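PDB 1Y71: kinase-associated protein B from Bacillus cereus, which is of unknown function but probably associates with a kinase, and folds as a small SH3-like beta domain followed by an antiparallel helical hairpin. Local coordinates for residues B[15-19]-B[73-77]; B[45-49]-B[62-67]; B[99-103]-B[121-125]. All coordinates share one frame; numbering follows the deposited sequence.

Interaction 1: B[15-19]-B[73-77]; sequences TGIYK and QTNIP
Tyr18 and Ile76 carry this contact, in which the end of strand 13-18 packs across strand 73-77 inside an SH3-like beta fold. The two strands are not neighbours in the antiparallel sheet: 21-31 and 34-42 lie between them in the order, and the curl of the sheet brings 15-18 and 73-77 face to face at 92°, their short axes 7.3 Å apart at the nearest point. No hydrogen bond joins the segments. Gly16 bonds by its backbone to Tyr23, whereas Thr74 and Ile76 bond to Val37 and Tyr35 of the neighbouring strand.

With CG anti to the backbone N (chi1 -179°), the Tyr18 ring extends from its strand over residues 74-76. Thr74 OG1 sits above one face, toward the rim, 4.0 Å from Tyr18 CD1; Lys19 CG lies over the opposite face, also toward the rim, 3.4 Å above the ring plane. Thr74 OG1 is buried here and has no polar partner in the model, and its chi1 of 91° is well off a staggered value. Asn75 approaches the ring obliquely through its carbonyl, with Asn75 O 3.8 Å from Tyr18 CE1, while its side-chain OD1 is bonded to Arg31 and Ser34. Tyr18 CD1 also meets Ile76 CG1 at 4.3 Å. At the phenol end, Lys19 NZ makes a weak hydrogen bond to Tyr18 OH.

Ile76 uses its two branches separately, and both reach backbone. The longer branch runs to the glycine, where no side chain stands in the way, and Ile76 CD1 rests 4.0 Å from Gly16 CA. The shorter branch meets the carbonyl of the following residue, Ile76 CG2 lying 3.4 Å from Ile17 O.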
ATOM      1  N   THR B  15       7.751   2.382   9.285  1.00 21.34           N
ATOM      2  CA  THR B  15       8.758   2.761   8.322  1.00 21.84           C
ATOM      3  C   THR B  15      10.066   2.136   8.832  1.00 22.74           C
ATOM      4  O   THR B  15      10.217   1.894  10.044  1.00 24.29           O
ATOM      5  CB  THR B  15       8.932   4.308   8.216  1.00 22.25           C
ATOM      6  OG1 THR B  15       9.267   4.809   9.503  1.00 22.01           O
ATOM      7  CG2 THR B  15       7.641   5.031   7.748  1.00 20.59           C
ATOM      8  N   GLY B  16      10.993   1.853   7.912  1.00 23.44           N
ATOM      9  CA  GLY B  16      12.291   1.260   8.239  1.00 22.16           C
ATOM     10  C   GLY B  16      13.350   1.879   7.339  1.00 22.62           C
ATOM     11  O   GLY B  16      13.123   2.117   6.138  1.00 22.03           O
ATOM     12  N   ILE B  17      14.513   2.125   7.921  1.00 22.11           N
ATOM     13  CA  ILE B  17      15.640   2.668   7.193  1.00 22.70           C
ATOM     14  C   ILE B  17      16.637   1.542   7.086  1.00 22.75           C
ATOM     15  O   ILE B  17      16.966   0.917   8.110  1.00 22.42           O
ATOM     16  CB  ILE B  17      16.279   3.865   7.933  1.00 22.29           C
ATOM     17  CG1 ILE B  17      15.297   5.042   7.957  1.00 23.39           C
ATOM     18  CG2 ILE B  17      17.607   4.278   7.188  1.00 24.00           C
ATOM     19  CD1 ILE B  17      15.719   6.193   8.937  1.00 24.68           C
ATOM     20  N   TYR B  18      17.070   1.253   5.858  1.00 22.25           N
ATOM     21  CA  TYR B  18      17.983   0.157   5.595  1.00 23.47           C
ATOM     22  C   TYR B  18      18.912   0.578   4.472  1.00 23.49           C
ATOM     23  O   TYR B  18      18.443   0.902   3.368  1.00 22.82           O
ATOM     24  CB  TYR B  18      17.209  -1.094   5.149  1.00 23.99           C
ATOM     25  CG  TYR B  18      18.093  -2.290   4.869  1.00 25.15           C
ATOM     26  CD1 TYR B  18      18.544  -3.118   5.920  1.00 25.33           C
ATOM     27  CD2 TYR B  18      18.490  -2.596   3.561  1.00 22.66           C
ATOM     28  CE1 TYR B  18      19.373  -4.215   5.674  1.00 28.96           C
ATOM     29  CE2 TYR B  18      19.303  -3.690   3.300  1.00 26.43           C
ATOM     30  CZ  TYR B  18      19.742  -4.496   4.350  1.00 27.78           C
ATOM     31  OH  TYR B  18      20.537  -5.597   4.094  1.00 29.86           O
ATOM     32  N   LYS B  19      20.213   0.582   4.769  1.00 23.65           N
ATOM     33  CA  LYS B  19      21.263   0.932   3.793  1.00 23.85           C
ATOM     34  C   LYS B  19      20.959   2.213   3.049  1.00 23.00           C
ATOM     35  O   LYS B  19      21.131   2.293   1.811  1.00 23.57           O
ATOM     36  CB  LYS B  19      21.506  -0.236   2.824  1.00 24.28           C
ATOM     37  CG  LYS B  19      21.953  -1.507   3.588  1.00 27.42           C
ATOM     38  CD  LYS B  19      23.049  -2.227   2.869  1.00 32.42           C
ATOM     39  CE  LYS B  19      23.986  -2.926   3.886  1.00 34.36           C
ATOM     40  NZ  LYS B  19      23.326  -4.157   4.360  1.00 36.55           N
ATOM     41  N   GLN B  73      11.885  -9.414   2.918  1.00 23.09           N
ATOM     42  CA  GLN B  73      11.890  -9.303   4.378  1.00 25.62           C
ATOM     43  C   GLN B  73      13.337  -9.088   4.788  1.00 26.54           C
ATOM     44  O   GLN B  73      14.258  -9.815   4.347  1.00 25.51           O
ATOM     45  CB  GLN B  73      11.247 -10.513   5.081  1.00 25.88           C
ATOM     46  CG  GLN B  73       9.849 -10.863   4.536  1.00 26.74           C
ATOM     47  CD  GLN B  73       8.921 -11.593   5.511  1.00 29.22           C
ATOM     48  OE1 GLN B  73       9.348 -12.289   6.440  1.00 37.34           O
ATOM     49  NE2 GLN B  73       7.634 -11.459   5.272  1.00 33.22           N
ATOM     50  N   THR B  74      13.555  -8.021   5.538  1.00 27.18           N
ATOM     51  CA  THR B  74      14.909  -7.632   5.892  1.00 28.95           C
ATOM     52  C   THR B  74      14.936  -7.296   7.378  1.00 28.92           C
ATOM     53  O   THR B  74      13.979  -6.769   7.925  1.00 28.39           O
ATOM     54  CB  THR B  74      15.481  -6.491   4.968  1.00 30.00           C
ATOM     55  OG1 THR B  74      15.206  -5.204   5.510  1.00 34.04           O
ATOM     56  CG2 THR B  74      14.891  -6.559   3.560  1.00 29.03           C
ATOM     57  N   ASN B  75      16.026  -7.676   8.022  1.00 29.77           N
ATOM     58  CA  ASN B  75      16.300  -7.322   9.402  1.00 29.65           C
ATOM     59  C   ASN B  75      16.724  -5.865   9.560  1.00 28.50           C
ATOM     60  O   ASN B  75      17.653  -5.404   8.897  1.00 27.80           O
ATOM     61  CB  ASN B  75      17.377  -8.236   9.966  1.00 30.56           C
ATOM     62  CG  ASN B  75      17.547  -8.065  11.455  1.00 35.16           C
ATOM     63  OD1 ASN B  75      16.557  -8.007  12.197  1.00 42.38           O
ATOM     64  ND2 ASN B  75      18.790  -8.019  11.914  1.00 39.30           N
ATOM     65  N   ILE B  76      16.027  -5.146  10.442  1.00 28.05           N
ATOM     66  CA  ILE B  76      16.294  -3.716  10.659  1.00 28.30           C
ATOM     67  C   ILE B  76      16.450  -3.442  12.138  1.00 28.10           C
ATOM     68  O   ILE B  76      15.572  -3.808  12.926  1.00 28.18           O
ATOM     69  CB  ILE B  76      15.179  -2.813   9.995  1.00 27.85           C
ATOM     70  CG1 ILE B  76      15.114  -3.088   8.496  1.00 28.37           C
ATOM     71  CG2 ILE B  76      15.425  -1.291  10.222  1.00 27.41           C
ATOM     72  CD1 ILE B  76      14.030  -2.340   7.788  1.00 27.80           C
ATOM     73  N   PRO B  77      17.547  -2.749  12.527  1.00 28.84           N
ATOM     74  CA  PRO B  77      17.750  -2.438  13.946  1.00 28.80           C
ATOM     75  C   PRO B  77      16.567  -1.611  14.453  1.00 28.79           C
ATOM     76  O   PRO B  77      16.029  -0.772  13.708  1.00 26.68           O
ATOM     77  CB  PRO B  77      19.045  -1.605  13.953  1.00 29.59           C
ATOM     78  CG  PRO B  77      19.716  -1.894  12.660  1.00 28.67           C
ATOM     79  CD  PRO B  77      18.613  -2.179  11.681  1.00 29.21           C
TER

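Interaction 2: B[45-49]-B[62-67]; sequences HPVQG and FHERRA
Arg65 reaches across to residues 45-49 and uses its guanidinium to gather two backbone carbonyls. Arg65 NH1 donates to Val47 O at 2.9 Å and to Gly49 O at 2.7 Å, both acceptors lying close to the guanidinium plane; the bond to Gly49 also lies in the carbonyl plane, whereas the one to Val47 is tilted out of it. Gly49 O takes a second, weak bond from Arg65 NH2. A bend at chi3 (-59°) turns the guanidinium toward these carbonyls, while Arg65 CG packs 3.7 Å from Pro46 CB.

The two segments run nearly antiparallel, 160° apart, without forming regular strands: they are the flanks of the long loop between strands 34-42 and 73-77 of the SH3-like fold. Gly49 N makes a weak bond to His63 O at 3.3 Å. Beside it Gly49 CA stands over the centre of the Phe62 ring, a CH-pi contact 3.6 Å from the centroid. His63 ND1 donates within its own segment, to Glu64 O of the next residue, at 2.8 Å.

At the other end Tyr128 OH serves both sides, bonding His45 NE2 and accepting from Ala67 N. His45 ND1 is weakly held by Pro46 O and by Gln102 OE1, and Gln102 NE2 supplies Pro46 O with a further bond. Val47 N is satisfied by Thr20 OG1, and His45 CD2 touches Ala67 CB at 3.9 Å.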
ATOM      1  N   HIS B  45      14.694   6.170  -2.052  1.00 21.55           N
ATOM      2  CA  HIS B  45      15.568   5.263  -2.783  1.00 22.03           C
ATOM      3  C   HIS B  45      16.977   5.422  -2.226  1.00 22.18           C
ATOM      4  O   HIS B  45      17.384   6.547  -1.876  1.00 22.56           O
ATOM      5  CB  HIS B  45      15.482   5.500  -4.305  1.00 20.76           C
ATOM      6  CG  HIS B  45      16.071   4.389  -5.118  1.00 24.51           C
ATOM      7  ND1 HIS B  45      17.424   4.300  -5.380  1.00 24.51           N
ATOM      8  CD2 HIS B  45      15.499   3.313  -5.710  1.00 24.19           C
ATOM      9  CE1 HIS B  45      17.656   3.227  -6.117  1.00 28.23           C
ATOM     10  NE2 HIS B  45      16.509   2.601  -6.318  1.00 27.88           N
ATOM     11  N   PRO B  46      17.693   4.299  -2.047  1.00 22.43           N
ATOM     12  CA  PRO B  46      19.014   4.389  -1.414  1.00 22.61           C
ATOM     13  C   PRO B  46      20.053   5.161  -2.237  1.00 22.47           C
ATOM     14  O   PRO B  46      19.960   5.261  -3.476  1.00 21.52           O
ATOM     15  CB  PRO B  46      19.459   2.932  -1.310  1.00 21.55           C
ATOM     16  CG  PRO B  46      18.662   2.226  -2.386  1.00 24.40           C
ATOM     17  CD  PRO B  46      17.317   2.890  -2.300  1.00 21.25           C
ATOM     18  N   VAL B  47      21.040   5.660  -1.513  1.00 22.80           N
ATOM     19  CA  VAL B  47      22.145   6.403  -2.091  1.00 24.69           C
ATOM     20  C   VAL B  47      22.994   5.426  -2.899  1.00 24.60           C
ATOM     21  O   VAL B  47      23.105   4.254  -2.541  1.00 23.10           O
ATOM     22  CB  VAL B  47      22.977   7.083  -0.960  1.00 24.99           C
ATOM     23  CG1 VAL B  47      23.989   8.057  -1.536  1.00 28.15           C
ATOM     24  CG2 VAL B  47      22.084   7.902  -0.109  1.00 26.96           C
ATOM     25  N   GLN B  48      23.585   5.904  -3.989  1.00 25.38           N
ATOM     26  CA  GLN B  48      24.432   5.066  -4.836  1.00 26.83           C
ATOM     27  C   GLN B  48      25.911   5.218  -4.494  1.00 28.59           C
ATOM     28  O   GLN B  48      26.317   6.190  -3.858  1.00 28.39           O
ATOM     29  CB  GLN B  48      24.206   5.433  -6.308  1.00 27.24           C
ATOM     30  CG  GLN B  48      22.737   5.354  -6.731  1.00 26.47           C
ATOM     31  CD  GLN B  48      22.126   3.994  -6.461  1.00 29.35           C
ATOM     32  OE1 GLN B  48      21.293   3.832  -5.559  1.00 30.71           O
ATOM     33  NE2 GLN B  48      22.536   3.003  -7.236  1.00 29.23           N
ATOM     34  N   GLY B  49      26.709   4.237  -4.915  1.00 31.21           N
ATOM     35  CA  GLY B  49      28.170   4.300  -4.788  1.00 32.89           C
ATOM     36  C   GLY B  49      28.647   3.363  -3.693  1.00 34.08           C
ATOM     37  O   GLY B  49      27.829   2.891  -2.889  1.00 35.45           O
ATOM     38  N   PHE B  62      32.273   2.563  -8.474  0.96 45.91           N
ATOM     39  CA  PHE B  62      30.912   3.070  -8.295  0.96 45.37           C
ATOM     40  C   PHE B  62      29.883   2.055  -8.817  0.96 45.46           C
ATOM     41  O   PHE B  62      29.662   1.947 -10.034  0.96 45.73           O
ATOM     42  CB  PHE B  62      30.746   4.426  -8.996  0.96 44.89           C
ATOM     43  CG  PHE B  62      29.646   5.290  -8.421  0.96 45.00           C
ATOM     44  CD1 PHE B  62      29.953   6.342  -7.546  0.96 43.88           C
ATOM     45  CD2 PHE B  62      28.306   5.071  -8.766  0.96 43.46           C
ATOM     46  CE1 PHE B  62      28.948   7.152  -7.025  0.96 42.61           C
ATOM     47  CE2 PHE B  62      27.301   5.870  -8.243  0.96 41.48           C
ATOM     48  CZ  PHE B  62      27.621   6.917  -7.370  0.96 41.83           C
ATOM     49  N   HIS B  63      29.259   1.322  -7.889  0.76 44.48           N
ATOM     50  CA  HIS B  63      28.251   0.330  -8.241  0.76 43.86           C
ATOM     51  C   HIS B  63      26.836   0.800  -7.905  0.76 42.59           C
ATOM     52  O   HIS B  63      26.638   1.721  -7.117  0.76 42.30           O
ATOM     53  CB  HIS B  63      28.540  -1.015  -7.549  0.76 44.83           C
ATOM     54  CG  HIS B  63      28.393  -0.979  -6.056  0.76 47.15           C
ATOM     55  ND1 HIS B  63      27.191  -0.716  -5.429  0.76 48.92           N
ATOM     56  CD2 HIS B  63      29.293  -1.187  -5.066  0.76 48.90           C
ATOM     57  CE1 HIS B  63      27.361  -0.760  -4.120  0.76 49.82           C
ATOM     58  NE2 HIS B  63      28.629  -1.038  -3.873  0.76 50.04           N
ATOM     59  N   GLU B  64      25.851   0.157  -8.514  1.00 41.00           N
ATOM     60  CA  GLU B  64      24.482   0.468  -8.217  1.00 39.44           C
ATOM     61  C   GLU B  64      24.042  -0.163  -6.903  1.00 37.36           C
ATOM     62  O   GLU B  64      24.627  -1.138  -6.418  1.00 37.25           O
ATOM     63  CB  GLU B  64      23.565   0.057  -9.365  1.00 40.06           C
ATOM     64  CG  GLU B  64      23.442  -1.415  -9.571  1.00 41.58           C
ATOM     65  CD  GLU B  64      22.454  -1.739 -10.661  1.00 45.31           C
ATOM     66  OE1 GLU B  64      21.761  -2.783 -10.530  1.00 46.40           O
ATOM     67  OE2 GLU B  64      22.361  -0.942 -11.640  1.00 45.39           O
ATOM     68  N   ARG B  65      23.004   0.420  -6.324  1.00 34.89           N
ATOM     69  CA  ARG B  65      22.421  -0.085  -5.095  1.00 31.77           C
ATOM     70  C   ARG B  65      20.919  -0.093  -5.320  1.00 29.88           C
ATOM     71  O   ARG B  65      20.308   0.972  -5.429  1.00 28.99           O
ATOM     72  CB  ARG B  65      22.832   0.806  -3.927  1.00 31.66           C
ATOM     73  CG  ARG B  65      22.045   0.566  -2.622  1.00 33.72           C
ATOM     74  CD  ARG B  65      22.778   1.152  -1.419  1.00 34.94           C
ATOM     75  NE  ARG B  65      24.119   0.576  -1.255  1.00 35.97           N
ATOM     76  CZ  ARG B  65      25.256   1.161  -1.637  1.00 37.15           C
ATOM     77  NH1 ARG B  65      25.248   2.363  -2.223  1.00 35.82           N
ATOM     78  NH2 ARG B  65      26.415   0.539  -1.422  1.00 37.02           N
ATOM     79  N   ARG B  66      20.338  -1.288  -5.418  1.00 27.82           N
ATOM     80  CA  ARG B  66      18.878  -1.447  -5.582  1.00 26.72           C
ATOM     81  C   ARG B  66      18.073  -1.236  -4.286  1.00 24.45           C
ATOM     82  O   ARG B  66      18.515  -1.603  -3.208  1.00 23.07           O
ATOM     83  CB  ARG B  66      18.544  -2.861  -6.127  1.00 26.67           C
ATOM     84  CG  ARG B  66      18.800  -3.085  -7.587  1.00 28.44           C
ATOM     85  CD  ARG B  66      18.475  -4.551  -7.978  1.00 29.28           C
ATOM     86  NE  ARG B  66      18.267  -4.630  -9.417  1.00 34.92           N
ATOM     87  CZ  ARG B  66      17.143  -4.997 -10.018  1.00 33.90           C
ATOM     88  NH1 ARG B  66      16.070  -5.359  -9.327  1.00 32.10           N
ATOM     89  NH2 ARG B  66      17.109  -5.005 -11.343  1.00 36.98           N
ATOM     90  N   ALA B  67      16.868  -0.671  -4.413  1.00 23.57           N
ATOM     91  CA  ALA B  67      15.877  -0.683  -3.333  1.00 22.83           C
ATOM     92  C   ALA B  67      15.526  -2.105  -2.930  1.00 22.28           C
ATOM     93  O   ALA B  67      15.637  -3.033  -3.752  1.00 23.23           O
ATOM     94  CB  ALA B  67      14.589   0.077  -3.757  1.00 23.00           C
TER

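Interaction 3: B[99-103]-B[121-125]; sequences LETQM and LQQLK
Leu121 lies at the middle of this contact, touched by Leu99, Gln102 and the selenomethionine Met103. Both of its methyls lie against the amide end of Gln102. Met103 slides past it in the opposite direction, so that Met103 CG meets Leu121 CB at 3.7 Å. Bending of the Met103 chain at chi3 (-66°) turns the methyl away from Leu121 and crosswise to the lysine chain, with Met103 CE 4.1 Å from Lys125 CD.

Leu99, its CG anti to the backbone N (chi1 -162°), divides its two methyls between partners one helical turn apart. Leu99 CD1 packs 3.7 Å from Leu121 CD2, while Leu99 CD2 presses against the root of the lysine, 3.5 Å from Lys125 CB, which is tight for two carbons.

Gln102 is extended throughout and crosses Leu121 at about a right angle, bringing Gln102 OE1 to 3.3 Å from Leu121 CD2. Its amide does not pair across the helices. It is held by the loop, with NE2 bonded to Pro46 O and OE1 weakly to His45 ND1, so a fixed polar group lies against the leucine methyls.

Lys125 is fully extended and runs from Leu99 past Met103 to a long salt bridge, Lys125 NZ to Glu100 OE2 at 3.7 Å. Glu100 is engaged more firmly by Lys96 of its own helix, so the cross-helix charge pair is probably a minor addition to the apolar contacts.

The short axes lie 10.7 Å apart with N-to-C directions at 164°. Helices 91-104 and 112-127, joined by the loop 105-111, thus form an antiparallel helical hairpin whose partners meet through interleaved leucine, selenomethionine and lysine chains.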
ATOM      1  N   LEU B  99      12.504   7.343  -6.821  1.00 23.63           N
ATOM      2  CA  LEU B  99      13.574   7.463  -7.778  1.00 25.60           C
ATOM      3  C   LEU B  99      13.595   8.833  -8.465  1.00 26.04           C
ATOM      4  O   LEU B  99      14.663   9.451  -8.615  1.00 24.62           O
ATOM      5  CB  LEU B  99      13.432   6.362  -8.823  1.00 25.82           C
ATOM      6  CG  LEU B  99      14.657   6.054  -9.656  1.00 28.27           C
ATOM      7  CD1 LEU B  99      15.765   5.583  -8.749  1.00 28.26           C
ATOM      8  CD2 LEU B  99      14.275   4.947 -10.719  1.00 28.95           C
ATOM      9  N   GLU B 100      12.424   9.301  -8.877  1.00 26.43           N
ATOM     10  CA  GLU B 100      12.339  10.627  -9.523  1.00 28.25           C
ATOM     11  C   GLU B 100      12.777  11.719  -8.546  1.00 27.71           C
ATOM     12  O   GLU B 100      13.550  12.636  -8.915  1.00 26.87           O
ATOM     13  CB  GLU B 100      10.958  10.892 -10.122  1.00 28.86           C
ATOM     14  CG  GLU B 100      10.770  10.129 -11.441  1.00 34.73           C
ATOM     15  CD  GLU B 100       9.326   9.834 -11.793  1.00 40.97           C
ATOM     16  OE1 GLU B 100       8.399  10.271 -11.050  1.00 44.56           O
ATOM     17  OE2 GLU B 100       9.117   9.155 -12.836  1.00 44.06           O
ATOM     18  N   THR B 101      12.362  11.574  -7.283  1.00 26.60           N
ATOM     19  CA  THR B 101      12.765  12.497  -6.212  1.00 26.23           C
ATOM     20  C   THR B 101      14.278  12.567  -6.040  1.00 26.24           C
ATOM     21  O   THR B 101      14.866  13.674  -6.002  1.00 26.02           O
ATOM     22  CB  THR B 101      12.034  12.157  -4.867  1.00 25.57           C
ATOM     23  OG1 THR B 101      10.646  12.359  -5.066  1.00 25.27           O
ATOM     24  CG2 THR B 101      12.494  13.003  -3.667  1.00 26.43           C
ATOM     25  N   GLN B 102      14.913  11.402  -5.968  1.00 25.17           N
ATOM     26  CA  GLN B 102      16.351  11.337  -5.815  1.00 25.62           C
ATOM     27  C   GLN B 102      17.076  11.942  -7.021  1.00 26.30           C
ATOM     28  O   GLN B 102      18.067  12.679  -6.868  1.00 25.12           O
ATOM     29  CB  GLN B 102      16.816   9.901  -5.635  1.00 24.94           C
ATOM     30  CG  GLN B 102      18.323   9.786  -5.314  1.00 26.35           C
ATOM     31  CD  GLN B 102      18.731   8.366  -5.056  1.00 26.30           C
ATOM     32  OE1 GLN B 102      17.974   7.433  -5.339  1.00 28.12           O
ATOM     33  NE2 GLN B 102      19.892   8.181  -4.476  1.00 26.05           N
HETATM   34  N   MSE B 103      16.606  11.604  -8.210  1.00 26.13           N
HETATM   35  CA  MSE B 103      17.160  12.185  -9.423  1.00 29.20           C
HETATM   36  C   MSE B 103      17.048  13.692  -9.456  1.00 27.40           C
HETATM   37  O   MSE B 103      18.036  14.368  -9.753  1.00 26.49           O
HETATM   38  CB  MSE B 103      16.563  11.551 -10.669  1.00 27.78           C
HETATM   39  CG  MSE B 103      17.036  10.119 -10.854  1.00 31.71           C
HETATM   40 SE   MSE B 103      16.425   9.292 -12.519  0.90 40.60          SE
HETATM   41  CE  MSE B 103      14.548   9.210 -12.227  1.00 39.52           C
ATOM     42  N   LEU B 121      21.218   5.951 -11.458  1.00 32.13           N
ATOM     43  CA  LEU B 121      19.763   5.935 -11.258  1.00 31.09           C
ATOM     44  C   LEU B 121      19.001   5.827 -12.558  1.00 31.86           C
ATOM     45  O   LEU B 121      17.961   5.176 -12.609  1.00 29.93           O
ATOM     46  CB  LEU B 121      19.288   7.148 -10.449  1.00 30.74           C
ATOM     47  CG  LEU B 121      19.941   7.302  -9.059  1.00 29.30           C
ATOM     48  CD1 LEU B 121      19.815   8.701  -8.515  1.00 27.53           C
ATOM     49  CD2 LEU B 121      19.379   6.272  -8.079  1.00 30.25           C
ATOM     50  N   GLN B 122      19.517   6.464 -13.612  1.00 33.30           N
ATOM     51  CA  GLN B 122      18.858   6.379 -14.927  1.00 35.42           C
ATOM     52  C   GLN B 122      18.786   4.918 -15.406  1.00 35.70           C
ATOM     53  O   GLN B 122      17.762   4.474 -15.902  1.00 36.66           O
ATOM     54  CB  GLN B 122      19.541   7.277 -15.971  1.00 35.09           C
ATOM     55  CG  GLN B 122      19.298   8.774 -15.788  1.00 36.23           C
ATOM     56  CD  GLN B 122      20.175   9.642 -16.703  1.00 37.39           C
ATOM     57  OE1 GLN B 122      21.403   9.462 -16.784  1.00 41.67           O
ATOM     58  NE2 GLN B 122      19.543  10.593 -17.398  1.00 40.80           N
ATOM     59  N   GLN B 123      19.870   4.176 -15.224  1.00 36.61           N
ATOM     60  CA  GLN B 123      19.890   2.760 -15.570  1.00 37.41           C
ATOM     61  C   GLN B 123      18.982   1.942 -14.669  1.00 37.54           C
ATOM     62  O   GLN B 123      18.235   1.073 -15.161  1.00 37.95           O
ATOM     63  CB  GLN B 123      21.308   2.182 -15.496  1.00 37.62           C
ATOM     64  CG  GLN B 123      21.424   0.753 -16.058  1.00 38.96           C
ATOM     65  CD  GLN B 123      20.845   0.627 -17.464  1.00 41.50           C
ATOM     66  OE1 GLN B 123      21.108   1.464 -18.325  1.00 41.29           O
ATOM     67  NE2 GLN B 123      20.032  -0.414 -17.693  1.00 41.88           N
ATOM     68  N   LEU B 124      19.077   2.181 -13.363  1.00 36.65           N
ATOM     69  CA  LEU B 124      18.231   1.471 -12.392  1.00 37.16           C
ATOM     70  C   LEU B 124      16.752   1.584 -12.767  1.00 36.90           C
ATOM     71  O   LEU B 124      16.002   0.608 -12.690  1.00 36.55           O
ATOM     72  CB  LEU B 124      18.459   1.992 -10.976  1.00 36.69           C
ATOM     73  CG  LEU B 124      19.537   1.350 -10.111  1.00 37.17           C
ATOM     74  CD1 LEU B 124      19.529   2.033  -8.786  1.00 36.02           C
ATOM     75  CD2 LEU B 124      19.294  -0.156  -9.946  1.00 37.91           C
ATOM     76  N   LYS B 125      16.362   2.781 -13.196  1.00 37.21           N
ATOM     77  CA  LYS B 125      15.009   3.064 -13.660  1.00 38.28           C
ATOM     78  C   LYS B 125      14.600   2.109 -14.796  1.00 37.69           C
ATOM     79  O   LYS B 125      13.458   1.650 -14.855  1.00 37.35           O
ATOM     80  CB  LYS B 125      14.913   4.523 -14.117  1.00 37.92           C
ATOM     81  CG  LYS B 125      13.542   4.907 -14.669  1.00 40.14           C
ATOM     82  CD  LYS B 125      13.425   6.387 -15.005  1.00 40.46           C
ATOM     83  CE  LYS B 125      12.051   6.653 -15.652  1.00 44.35           C
ATOM     84  NZ  LYS B 125      11.552   8.049 -15.428  1.00 46.24           N
TER

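How the interactions relate
Interactions 1 and 3 lie on opposite sides of the chain's centre, one in the beta domain, the other in the helical hairpin; interaction 2 lies between and touches both. Each mixes buried and exposed residues: Gly16, Thr74 and Ile76 against Asn75; His45, Pro46 and Gln48 against Gly49 and Phe62; Leu99 and Leu121 against Gln122. Lys19 O packs on Pro46 CB and Arg65 CD, while Gln102 bonds to Pro46 and His45 and Gln48 pack on Leu124. The outer contacts rest on van der Waals packing without hydrogen bonds between segments, interaction 1 largely against backbone atoms, interaction 3 through aliphatic chains and one long salt bridge; interaction 2 relies on polar bonds to backbone carbonyls.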